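Local coordinates for protein aspartate--tRNA(Asp/Asn) ligase (Thermus thermophilus, PDB 1N9W) that attaches L-aspartate to both tRNA(Asp) and tRNA(Asn) with similar efficiency, first activating the amino acid with ATP as Asp-AMP, at residues T326-D331 with Q351-Y356. Sequence-based numbering, arbitrary orientation.
Sequences TYPEED and QRIHRY
The backbone N of Y327 donates to the carbonyl O of Q351 at 3.0 Å, a nearly straight bond (163° at the hydrogen) whose donor sits tilted 34° from the carbonyl plane. It belongs to a single beta bridge pairing T326 with R352; I353 and Y325 are also joined by a backbone hydrogen bond, and Y327 and Q351 each share one with R335.

Y327 carries the largest share of the contact, much of it through its side chain. With CG anti to the backbone N (chi1 -161°), the ring runs alongside the extended side chain of Q351, both pointing the same way. The Q351 amide carbon lies over one ring face, the two planes 29° apart, and Q351 CG packs against Y327 CB at 3.7 Å. At the ring edge, Y327 CD1 comes 3.3 Å from the carbonyl O of R352, and Y327 CE1 meets CE1 of H354 at 3.8 Å, edge against edge, the two side chains running at a slant to each other. Cutting Y327 back to an alanine would probably uncover one side of the Q351 amide and take from H354 CE1 its neighbour across the contact. OE1 of that amide takes a hydrogen bond from NH1 of R335.

This is the class II synthetase catalytic domain, where the loop between strands 311-315 and 336-341 reaches the end of strand 344-351 in the mixed, largely antiparallel sheet. R352, predicted to bind L-aspartate, turns its CB away from the 326-331 loop, and its guanidinium forms a salt bridge with E220.

Apolar packing lies around I353. Its CD1 presses on P328 CD at 3.4 Å, tight for two carbons, the side chains crossing at about a right angle, while CG1 sits 3.6 Å from Y327 CA. I353 also touches L359 of helix 356-364, and H354 packs on S86 of the second subunit.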
# COMPACT_ATOMS: atom_id res chain seq x y z
N THR B 326 -3.65 -23.35 -13.90
CA THR B 326 -2.60 -23.92 -13.07
C THR B 326 -1.74 -24.87 -13.91
O THR B 326 -2.26 -25.81 -14.50
CB THR B 326 -3.20 -24.70 -11.89
OG1 THR B 326 -4.16 -23.88 -11.23
CG2 THR B 326 -2.11 -25.10 -10.91
N TYR B 327 -0.44 -24.61 -13.94
CA TYR B 327 0.50 -25.43 -14.71
C TYR B 327 0.31 -26.90 -14.34
O TYR B 327 0.56 -27.31 -13.21
CB TYR B 327 1.94 -25.01 -14.42
CG TYR B 327 2.94 -25.47 -15.46
CD1 TYR B 327 3.28 -24.64 -16.53
CD2 TYR B 327 3.51 -26.74 -15.40
CE1 TYR B 327 4.17 -25.07 -17.52
CE2 TYR B 327 4.40 -27.18 -16.39
CZ TYR B 327 4.72 -26.34 -17.44
OH TYR B 327 5.58 -26.78 -18.43
N PRO B 328 -0.15 -27.72 -15.31
CA PRO B 328 -0.37 -29.15 -15.11
C PRO B 328 0.90 -29.97 -14.94
O PRO B 328 1.95 -29.62 -15.47
CB PRO B 328 -1.14 -29.56 -16.36
CG PRO B 328 -1.84 -28.30 -16.77
CD PRO B 328 -0.74 -27.29 -16.58
N GLU B 329 0.79 -31.06 -14.19
CA GLU B 329 1.92 -31.96 -13.96
C GLU B 329 1.48 -33.26 -14.62
O GLU B 329 0.28 -33.55 -14.70
CB GLU B 329 2.13 -32.15 -12.46
CG GLU B 329 3.54 -32.60 -12.07
CD GLU B 329 4.59 -31.53 -12.30
OE1 GLU B 329 4.69 -31.02 -13.43
OE2 GLU B 329 5.32 -31.19 -11.34
N GLU B 330 2.42 -34.06 -15.10
CA GLU B 330 2.03 -35.31 -15.74
C GLU B 330 1.99 -36.48 -14.77
O GLU B 330 2.84 -37.37 -14.80
CB GLU B 330 2.96 -35.64 -16.92
CG GLU B 330 2.50 -36.87 -17.67
CD GLU B 330 1.00 -36.87 -17.88
OE1 GLU B 330 0.50 -36.01 -18.64
OE2 GLU B 330 0.31 -37.72 -17.28
N ASP B 331 0.98 -36.46 -13.92
CA ASP B 331 0.75 -37.49 -12.92
C ASP B 331 -0.58 -37.14 -12.28
O ASP B 331 -0.97 -37.68 -11.24
CB ASP B 331 1.89 -37.53 -11.89
CG ASP B 331 2.10 -36.21 -11.18
OD1 ASP B 331 1.83 -35.15 -11.80
OD2 ASP B 331 2.56 -36.22 -10.02
N GLN B 351 2.61 -22.14 -10.02
CA GLN B 351 2.99 -21.74 -11.37
C GLN B 351 1.76 -21.80 -12.28
O GLN B 351 0.91 -22.67 -12.10
CB GLN B 351 4.10 -22.65 -11.90
CG GLN B 351 4.38 -22.48 -13.38
CD GLN B 351 5.77 -22.96 -13.76
OE1 GLN B 351 6.34 -23.84 -13.10
NE2 GLN B 351 6.31 -22.40 -14.83
N ARG B 352 1.66 -20.86 -13.22
CA ARG B 352 0.53 -20.82 -14.15
C ARG B 352 1.02 -21.35 -15.50
O ARG B 352 2.20 -21.63 -15.67
CB ARG B 352 0.02 -19.39 -14.37
CG ARG B 352 0.30 -18.38 -13.26
CD ARG B 352 -0.51 -18.66 -12.02
NE ARG B 352 -0.31 -17.65 -10.98
CZ ARG B 352 -0.91 -17.69 -9.79
NH1 ARG B 352 -1.74 -18.68 -9.50
NH2 ARG B 352 -0.67 -16.74 -8.89
N ILE B 353 0.10 -21.45 -16.46
CA ILE B 353 0.43 -21.91 -17.81
C ILE B 353 0.72 -20.68 -18.67
O ILE B 353 -0.07 -19.74 -18.69
CB ILE B 353 -0.76 -22.69 -18.43
CG1 ILE B 353 -1.05 -23.94 -17.60
CG2 ILE B 353 -0.44 -23.08 -19.88
CD1 ILE B 353 -2.34 -24.65 -17.98
N HIS B 354 1.84 -20.69 -19.39
CA HIS B 354 2.21 -19.54 -20.23
C HIS B 354 2.03 -19.75 -21.72
O HIS B 354 1.94 -18.78 -22.47
CB HIS B 354 3.66 -19.15 -19.96
CG HIS B 354 4.63 -20.28 -20.09
ND1 HIS B 354 4.69 -21.31 -19.18
CD2 HIS B 354 5.59 -20.52 -21.00
CE1 HIS B 354 5.65 -22.15 -19.53
NE2 HIS B 354 6.21 -21.69 -20.63
N ARG B 355 2.00 -21.00 -22.16
CA ARG B 355 1.84 -21.29 -23.58
C ARG B 355 0.37 -21.26 -23.99
O ARG B 355 -0.48 -21.87 -23.35
CB ARG B 355 2.45 -22.65 -23.92
CG ARG B 355 3.95 -22.63 -24.16
CD ARG B 355 4.31 -22.19 -25.58
NE ARG B 355 4.08 -23.25 -26.57
CZ ARG B 355 2.90 -23.53 -27.13
NH1 ARG B 355 1.82 -22.82 -26.82
NH2 ARG B 355 2.80 -24.53 -27.99
N TYR B 356 0.09 -20.53 -25.06
CA TYR B 356 -1.27 -20.42 -25.57
C TYR B 356 -1.86 -21.79 -25.84
O TYR B 356 -2.96 -22.10 -25.39
CB TYR B 356 -1.27 -19.61 -26.86
CG TYR B 356 -2.63 -19.51 -27.51
CD1 TYR B 356 -3.62 -18.70 -26.97
CD2 TYR B 356 -2.93 -20.23 -28.67
CE1 TYR B 356 -4.87 -18.59 -27.57
CE2 TYR B 356 -4.17 -20.13 -29.28
CZ TYR B 356 -5.14 -19.31 -28.73
OH TYR B 356 -6.36 -19.18 -29.34